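Local atomic coordinates of prolyl-ACP dehydrogenase (PDB entry 4IRN), a protein that probably uses FAD to oxidise a prolyl group held on an acyl carrier protein during biosynthesis of the cyanotoxin anatoxin-a. Residues 272-275 with 276-280; 328-331 with 332-335; 348-351 with 352-356. All blocks are in the same frame, centred on the assembly; numbering follows the deposited sequence.

Contact 1 (272-275 with 276-280); sequences FNHS and MEWER
Met-276 lies alongside Phe-272, one turn earlier on helix 268-282, in a Met-aromatic contact within the C-terminal domain of this acyl-CoA dehydrogenase fold. The methionine passes obliquely beside the ring: Met-276 CG is 3.7 Å from Phe-272 CE2, while Met-276 SD is 4.9 Å from the ring centroid. Phe-272 reaches it because its CG stands anti to the backbone N (chi1 -175°), and the methionine bends at chi2 and chi3, which brings its CE near CZ of the ring. The pair borders the cofactor site: the Met-276 side chain is about 6 Å from the bound FAD, and Phe-272 also packs on Ala-162, an FAD-binding residue. The next residue, Glu-277, gives its backbone N to Asn-273 O at 3.2 Å, while its OE2 goes on to a salt bridge with Lys-343. Trp-278 turns an edge of its indole toward the face of the His-274 imidazole, an offset edge-to-face pair with centroids 4.5 Å apart and planes at 62°. Phe-138 meets the same histidine edge-to-face, and Met-133 of helix 118-138 touches the indole. Glu-279 continues the helical bonding, N to Ser-275 O at 2.9 Å; its extended chain carries OE2 to Ser-400 OG. Arg-280 closes the segment beside helix 403-414, its NE bonded to Ser-400 O. Its guanidinium passes back beside Met-276, whose CB sits 4.1 Å above the guanidinium plane, near the rim.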
loop_
_atom_site.group_PDB
_atom_site.type_symbol
_atom_site.label_atom_id
_atom_site.label_comp_id
_atom_site.label_asym_id
_atom_site.label_seq_id
_atom_site.Cartn_x
_atom_site.Cartn_y
_atom_site.Cartn_z
ATOM N N PHE A 272 18.750 -25.812 -14.060
ATOM C CA PHE A 272 18.095 -25.152 -12.930
ATOM C C PHE A 272 17.238 -23.963 -13.386
ATOM O O PHE A 272 16.100 -23.797 -12.923
ATOM C CB PHE A 272 19.136 -24.713 -11.882
ATOM C CG PHE A 272 18.527 -24.131 -10.627
ATOM C CD1 PHE A 272 18.086 -24.958 -9.601
ATOM C CD2 PHE A 272 18.400 -22.752 -10.466
ATOM C CE1 PHE A 272 17.521 -24.415 -8.445
ATOM C CE2 PHE A 272 17.837 -22.214 -9.306
ATOM C CZ PHE A 272 17.410 -23.048 -8.303
ATOM N N ASN A 273 17.823 -23.128 -14.265
ATOM C CA ASN A 273 17.177 -21.945 -14.821
ATOM C C ASN A 273 16.009 -22.333 -15.725
ATOM O O ASN A 273 15.007 -21.604 -15.765
ATOM C CB ASN A 273 18.194 -21.055 -15.549
ATOM C CG ASN A 273 19.022 -20.153 -14.643
ATOM O OD1 ASN A 273 18.665 -19.873 -13.480
ATOM N ND2 ASN A 273 20.164 -19.697 -15.159
ATOM N N HIS A 274 16.113 -23.515 -16.429
ATOM C CA HIS A 274 15.004 -24.032 -17.232
ATOM C C HIS A 274 13.917 -24.558 -16.282
ATOM O O HIS A 274 12.733 -24.314 -16.496
ATOM C CB HIS A 274 15.499 -25.141 -18.165
ATOM C CG HIS A 274 14.432 -25.796 -18.979
ATOM N ND1 HIS A 274 13.772 -26.926 -18.520
ATOM C CD2 HIS A 274 13.911 -25.441 -20.176
ATOM C CE1 HIS A 274 12.890 -27.232 -19.458
ATOM N NE2 HIS A 274 12.932 -26.367 -20.474
ATOM N N SER A 275 14.343 -25.208 -15.182
ATOM C CA SER A 275 13.481 -25.747 -14.130
ATOM C C SER A 275 12.713 -24.608 -13.424
ATOM O O SER A 275 11.521 -24.771 -13.163
ATOM C CB SER A 275 14.298 -26.578 -13.143
ATOM O OG SER A 275 13.566 -26.927 -11.981
ATOM N N MET A 276 13.362 -23.446 -13.195
ATOM C CA MET A 276 12.746 -22.253 -12.595
ATOM C C MET A 276 11.738 -21.577 -13.513
ATOM O O MET A 276 10.814 -20.935 -13.035
ATOM C CB MET A 276 13.800 -21.253 -12.108
ATOM C CG MET A 276 14.454 -21.633 -10.799
ATOM S SD MET A 276 13.300 -22.204 -9.535
ATOM C CE MET A 276 14.023 -21.472 -8.050
ATOM N N GLU A 277 11.918 -21.696 -14.834
ATOM C CA GLU A 277 10.963 -21.152 -15.806
ATOM C C GLU A 277 9.598 -21.867 -15.626
ATOM O O GLU A 277 8.582 -21.204 -15.431
ATOM C CB GLU A 277 11.470 -21.378 -17.232
ATOM C CG GLU A 277 11.942 -20.129 -17.927
ATOM C CD GLU A 277 12.653 -20.441 -19.222
ATOM O OE1 GLU A 277 13.891 -20.627 -19.191
ATOM O OE2 GLU A 277 11.970 -20.515 -20.267
ATOM N N TRP A 278 9.602 -23.221 -15.629
ATOM C CA TRP A 278 8.398 -24.036 -15.482
ATOM C C TRP A 278 7.824 -23.948 -14.087
ATOM O O TRP A 278 6.598 -23.880 -13.938
ATOM C CB TRP A 278 8.671 -25.502 -15.860
ATOM C CG TRP A 278 8.988 -25.699 -17.317
ATOM C CD1 TRP A 278 10.222 -25.860 -17.869
ATOM C CD2 TRP A 278 8.059 -25.689 -18.411
ATOM N NE1 TRP A 278 10.121 -25.951 -19.238
ATOM C CE2 TRP A 278 8.805 -25.856 -19.596
ATOM C CE3 TRP A 278 6.667 -25.541 -18.506
ATOM C CZ2 TRP A 278 8.209 -25.891 -20.858
ATOM C CZ3 TRP A 278 6.072 -25.602 -19.759
ATOM C CH2 TRP A 278 6.841 -25.775 -20.916
ATOM N N GLU A 279 8.701 -23.938 -13.064
ATOM C CA GLU A 279 8.286 -23.878 -11.662
ATOM C C GLU A 279 7.581 -22.566 -11.340
ATOM O O GLU A 279 6.391 -22.586 -11.035
ATOM C CB GLU A 279 9.474 -24.107 -10.730
ATOM C CG GLU A 279 9.099 -24.640 -9.357
ATOM C CD GLU A 279 10.274 -24.806 -8.410
ATOM O OE1 GLU A 279 11.342 -25.287 -8.856
ATOM O OE2 GLU A 279 10.119 -24.471 -7.213
ATOM N N ARG A 280 8.289 -21.433 -11.465
ATOM C CA ARG A 280 7.769 -20.091 -11.174
ATOM C C ARG A 280 6.478 -19.763 -11.905
ATOM O O ARG A 280 5.557 -19.222 -11.296
ATOM C CB ARG A 280 8.830 -19.002 -11.433
ATOM C CG ARG A 280 9.945 -18.999 -10.409
ATOM C CD ARG A 280 11.104 -18.145 -10.849
ATOM N NE ARG A 280 12.204 -18.214 -9.887
ATOM C CZ ARG A 280 13.313 -17.486 -9.960
ATOM N NH1 ARG A 280 13.485 -16.622 -10.951
ATOM N NH2 ARG A 280 14.250 -17.603 -9.032
#

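Contact 2 (328-331 with 332-335); sequences RLEN and AKAY
Glu-330 and Lys-333 lie side by side on helix 316-344, in the helical C-terminal domain of the acyl-CoA dehydrogenase fold, and form a long i to i+3 ion pair with Glu-330 OE2 3.7 Å from Lys-333 NZ. The two chains get there by different shapes. Both have CG beside the backbone N, but the glutamate is then bent at chi2 (-58°), whereas the lysine is fully extended beyond CG and runs back along the helix toward the preceding turn. On the way, Lys-333 CE passes 4.2 Å from Leu-329 CG, the two side chains crossing at a slant, so the aliphatic part of the lysine packs on the leucine and its ammonium group goes on to the carboxylate. Lys-326, one turn earlier, is the stronger partner of Glu-330 OE2, so Lys-333 adds only a more distant charge. On another side of the helix Tyr-335 has CG anti to its carbonyl carbon (chi1 -82°), which leans the ring back over the previous turn and brings CD2 near Asn-331 O. That same carbonyl accepts the backbone N of Tyr-335 at 3.1 Å. The ring also meets Tyr-359. Arg-328 points away from the following turn and uses its guanidinium on Glu-370 and Ser-367. Thus the helix is embedded on several sides: Leu-329 and Lys-333 face helix 285-304, Arg-328 and Ala-332 face helix 350-375, and around Asn-331, Ala-334 and Tyr-335 it packs against a second subunit, Ala-334 resting on Ala-334 of that chain.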
loop_
_atom_site.group_PDB
_atom_site.type_symbol
_atom_site.label_atom_id
_atom_site.label_comp_id
_atom_site.label_asym_id
_atom_site.label_seq_id
_atom_site.Cartn_x
_atom_site.Cartn_y
_atom_site.Cartn_z
ATOM N N ARG A 328 -7.289 -8.547 -8.569
ATOM C CA ARG A 328 -6.171 -9.467 -8.371
ATOM C C ARG A 328 -6.332 -10.779 -9.134
ATOM O O ARG A 328 -5.363 -11.245 -9.733
ATOM C CB ARG A 328 -5.935 -9.736 -6.882
ATOM C CG ARG A 328 -5.181 -8.614 -6.232
ATOM C CD ARG A 328 -4.643 -9.005 -4.896
ATOM N NE ARG A 328 -4.941 -7.936 -3.963
ATOM C CZ ARG A 328 -5.930 -7.968 -3.084
ATOM N NH1 ARG A 328 -6.703 -9.041 -2.982
ATOM N NH2 ARG A 328 -6.164 -6.927 -2.303
ATOM N N LEU A 329 -7.550 -11.350 -9.135
ATOM C CA LEU A 329 -7.873 -12.596 -9.822
ATOM C C LEU A 329 -7.659 -12.486 -11.331
ATOM O O LEU A 329 -7.060 -13.384 -11.926
ATOM C CB LEU A 329 -9.311 -13.056 -9.490
ATOM C CG LEU A 329 -9.835 -14.317 -10.210
ATOM C CD1 LEU A 329 -9.148 -15.584 -9.697
ATOM C CD2 LEU A 329 -11.319 -14.448 -10.056
ATOM N N GLU A 330 -8.122 -11.375 -11.932
ATOM C CA GLU A 330 -7.992 -11.109 -13.368
ATOM C C GLU A 330 -6.553 -10.840 -13.783
ATOM O O GLU A 330 -6.164 -11.236 -14.879
ATOM C CB GLU A 330 -8.952 -10.001 -13.838
ATOM C CG GLU A 330 -10.427 -10.359 -13.669
ATOM C CD GLU A 330 -10.933 -11.618 -14.358
ATOM O OE1 GLU A 330 -10.590 -11.839 -15.542
ATOM O OE2 GLU A 330 -11.694 -12.376 -13.714
ATOM N N ASN A 331 -5.762 -10.209 -12.901
ATOM C CA ASN A 331 -4.336 -9.942 -13.117
ATOM C C ASN A 331 -3.524 -11.235 -13.042
ATOM O O ASN A 331 -2.597 -11.419 -13.828
ATOM C CB ASN A 331 -3.799 -8.968 -12.083
ATOM C CG ASN A 331 -4.104 -7.512 -12.344
ATOM O OD1 ASN A 331 -3.919 -7.010 -13.459
ATOM N ND2 ASN A 331 -4.517 -6.789 -11.291
ATOM N N ALA A 332 -3.863 -12.115 -12.075
ATOM C CA ALA A 332 -3.230 -13.421 -11.869
ATOM C C ALA A 332 -3.429 -14.292 -13.118
ATOM O O ALA A 332 -2.480 -14.928 -13.581
ATOM C CB ALA A 332 -3.817 -14.112 -10.645
ATOM N N LYS A 333 -4.650 -14.277 -13.682
ATOM C CA LYS A 333 -5.014 -15.008 -14.901
ATOM C C LYS A 333 -4.155 -14.510 -16.079
ATOM O O LYS A 333 -3.586 -15.318 -16.809
ATOM C CB LYS A 333 -6.515 -14.848 -15.218
ATOM C CG LYS A 333 -7.427 -15.759 -14.412
ATOM C CD LYS A 333 -8.895 -15.473 -14.702
ATOM C CE LYS A 333 -9.837 -16.333 -13.884
ATOM N NZ LYS A 333 -11.268 -16.035 -14.178
ATOM N N ALA A 334 -4.000 -13.182 -16.204
ATOM C CA ALA A 334 -3.177 -12.552 -17.234
ATOM C C ALA A 334 -1.690 -12.984 -17.177
ATOM O O ALA A 334 -1.119 -13.313 -18.220
ATOM C CB ALA A 334 -3.290 -11.048 -17.124
ATOM N N TYR A 335 -1.081 -13.017 -15.965
ATOM C CA TYR A 335 0.318 -13.416 -15.792
ATOM C C TYR A 335 0.515 -14.881 -16.095
ATOM O O TYR A 335 1.526 -15.242 -16.703
ATOM C CB TYR A 335 0.851 -13.099 -14.388
ATOM C CG TYR A 335 1.290 -11.663 -14.203
ATOM C CD1 TYR A 335 2.420 -11.168 -14.851
ATOM C CD2 TYR A 335 0.598 -10.808 -13.354
ATOM C CE1 TYR A 335 2.821 -9.839 -14.698
ATOM C CE2 TYR A 335 0.993 -9.481 -13.185
ATOM C CZ TYR A 335 2.097 -8.994 -13.873
ATOM O OH TYR A 335 2.474 -7.681 -13.709
#

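Contact 3 (348-351 with 352-356); sequences MALL and EASMA
With chi1 at -61°, Ser-354 sets its hydroxyl beside its own backbone N and turns OG onto the carbonyl of Leu-350, one turn earlier, where it donates to Leu-350 O at 2.7 Å. The backbone N of Ser-354 reaches that oxygen too, at 3.0 Å, and the two donors come from opposite faces of the carbonyl plane. Leu-350 O is thus gripped twice, and the hydroxyl that gives its proton to it also takes a hydrogen bond from Arg-280 NH1. At the helix start a second torsion places a carboxylate: Glu-352 bends at chi2 (77°), bringing its carboxylate back past Leu-351 CB toward the first turn. There a water joins three groups. It donates to Glu-352 OE1 at 3.2 Å and to Met-348 O at 3.1 Å, and accepts from Leu-351 N at 3.0 Å. One amide of the opening turn, which has no preceding carbonyl in the helix, is thereby served through solvent. Leu-350 N makes a weak bond to Met-348 SD at 3.5 Å, and the N-cap residue, Ala-349, has its own N bonded to Glu-277 OE2. Farther along, Leu-351 CD1 packs 4.2 Å from Met-355 SD. Leu-350 and Leu-351 also touch Phe-413 of helix 403-414, while Glu-352 packs on Val-339 and Met-342 of helix 316-344. Such a first turn, its amide bonded to a water that a carboxylate holds, is characteristic of a helix N-terminus; here it begins helix 350-375 in the helical C-terminal domain of the acyl-CoA dehydrogenase fold.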
loop_
_atom_site.group_PDB
_atom_site.type_symbol
_atom_site.label_atom_id
_atom_site.label_comp_id
_atom_site.label_asym_id
_atom_site.label_seq_id
_atom_site.Cartn_x
_atom_site.Cartn_y
_atom_site.Cartn_z
ATOM N N MET A 348 11.843 -18.479 -24.373
ATOM C CA MET A 348 12.487 -18.366 -23.070
ATOM C C MET A 348 11.678 -17.336 -22.265
ATOM O O MET A 348 11.634 -16.149 -22.635
ATOM C CB MET A 348 13.946 -17.909 -23.233
ATOM C CG MET A 348 14.816 -18.138 -21.993
ATOM S SD MET A 348 14.587 -17.004 -20.586
ATOM C CE MET A 348 15.292 -15.524 -21.239
ATOM N N ALA A 349 11.000 -17.820 -21.180
ATOM C CA ALA A 349 10.135 -16.955 -20.391
ATOM C C ALA A 349 10.486 -16.861 -18.893
ATOM O O ALA A 349 9.575 -16.871 -18.059
ATOM C CB ALA A 349 8.679 -17.364 -20.587
ATOM N N LEU A 350 11.785 -16.703 -18.548
ATOM C CA LEU A 350 12.210 -16.577 -17.146
ATOM C C LEU A 350 11.740 -15.262 -16.514
ATOM O O LEU A 350 11.350 -15.257 -15.350
ATOM C CB LEU A 350 13.725 -16.771 -16.989
ATOM C CG LEU A 350 14.275 -16.910 -15.557
ATOM C CD1 LEU A 350 14.032 -18.299 -14.988
ATOM C CD2 LEU A 350 15.742 -16.629 -15.535
ATOM N N LEU A 351 11.749 -14.163 -17.283
ATOM C CA LEU A 351 11.262 -12.861 -16.817
ATOM C C LEU A 351 9.757 -12.932 -16.543
ATOM O O LEU A 351 9.314 -12.469 -15.501
ATOM C CB LEU A 351 11.569 -11.763 -17.865
ATOM C CG LEU A 351 10.887 -10.387 -17.701
ATOM C CD1 LEU A 351 11.366 -9.657 -16.447
ATOM C CD2 LEU A 351 11.099 -9.537 -18.929
ATOM N N GLU A 352 8.987 -13.525 -17.470
ATOM C CA GLU A 352 7.537 -13.650 -17.364
ATOM C C GLU A 352 7.111 -14.594 -16.248
ATOM O O GLU A 352 6.101 -14.336 -15.597
ATOM C CB GLU A 352 6.916 -14.030 -18.710
ATOM C CG GLU A 352 6.945 -12.897 -19.729
ATOM C CD GLU A 352 8.265 -12.596 -20.426
ATOM O OE1 GLU A 352 9.204 -13.422 -20.339
ATOM O OE2 GLU A 352 8.354 -11.530 -21.077
ATOM N N ALA A 353 7.886 -15.668 -16.009
ATOM C CA ALA A 353 7.629 -16.645 -14.947
ATOM C C ALA A 353 7.894 -16.017 -13.583
ATOM O O ALA A 353 7.159 -16.295 -12.634
ATOM C CB ALA A 353 8.507 -17.869 -15.136
ATOM N N SER A 354 8.934 -15.157 -13.495
ATOM C CA SER A 354 9.319 -14.455 -12.272
ATOM C C SER A 354 8.278 -13.416 -11.897
ATOM O O SER A 354 7.940 -13.300 -10.723
ATOM C CB SER A 354 10.690 -13.814 -12.428
ATOM O OG SER A 354 11.678 -14.800 -12.685
ATOM N N MET A 355 7.739 -12.688 -12.902
ATOM C CA MET A 355 6.683 -11.682 -12.727
ATOM C C MET A 355 5.390 -12.354 -12.254
ATOM O O MET A 355 4.709 -11.817 -11.373
ATOM C CB MET A 355 6.429 -10.923 -14.034
ATOM C CG MET A 355 7.537 -9.961 -14.394
ATOM S SD MET A 355 7.210 -9.043 -15.910
ATOM C CE MET A 355 6.225 -7.775 -15.289
ATOM N N ALA A 356 5.074 -13.541 -12.828
ATOM C CA ALA A 356 3.901 -14.334 -12.483
ATOM C C ALA A 356 3.989 -14.827 -11.038
ATOM O O ALA A 356 3.056 -14.611 -10.268
ATOM C CB ALA A 356 3.760 -15.509 -13.437
HETATM O O HOH W 1 12.270 -14.220 -20.241
#

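Contacts 1 and 2 lie inside single helices of the C-terminal domain, whereas contact 3 spans the start of one; their depths differ too. Contact 1 is the buried one, beside the FAD, and its chemistry is aromatic and sulfur packing. Contact 2 is partly buried, set against a second subunit, and its side chains join by a long ion pair and aliphatic packing. Contact 3, also partly buried, has hydroxyl, carboxylate and water at work. Contacts 1 and 3 touch, their centres about 9 Å apart, through the Glu-277 OE2 to Ala-349 N and Arg-280 NH1 to Ser-354 OG hydrogen bonds. Contacts 2 and 3 meet where Tyr-335 packs on Met-355 and Ala-356, whereas contacts 1 and 2 do not touch.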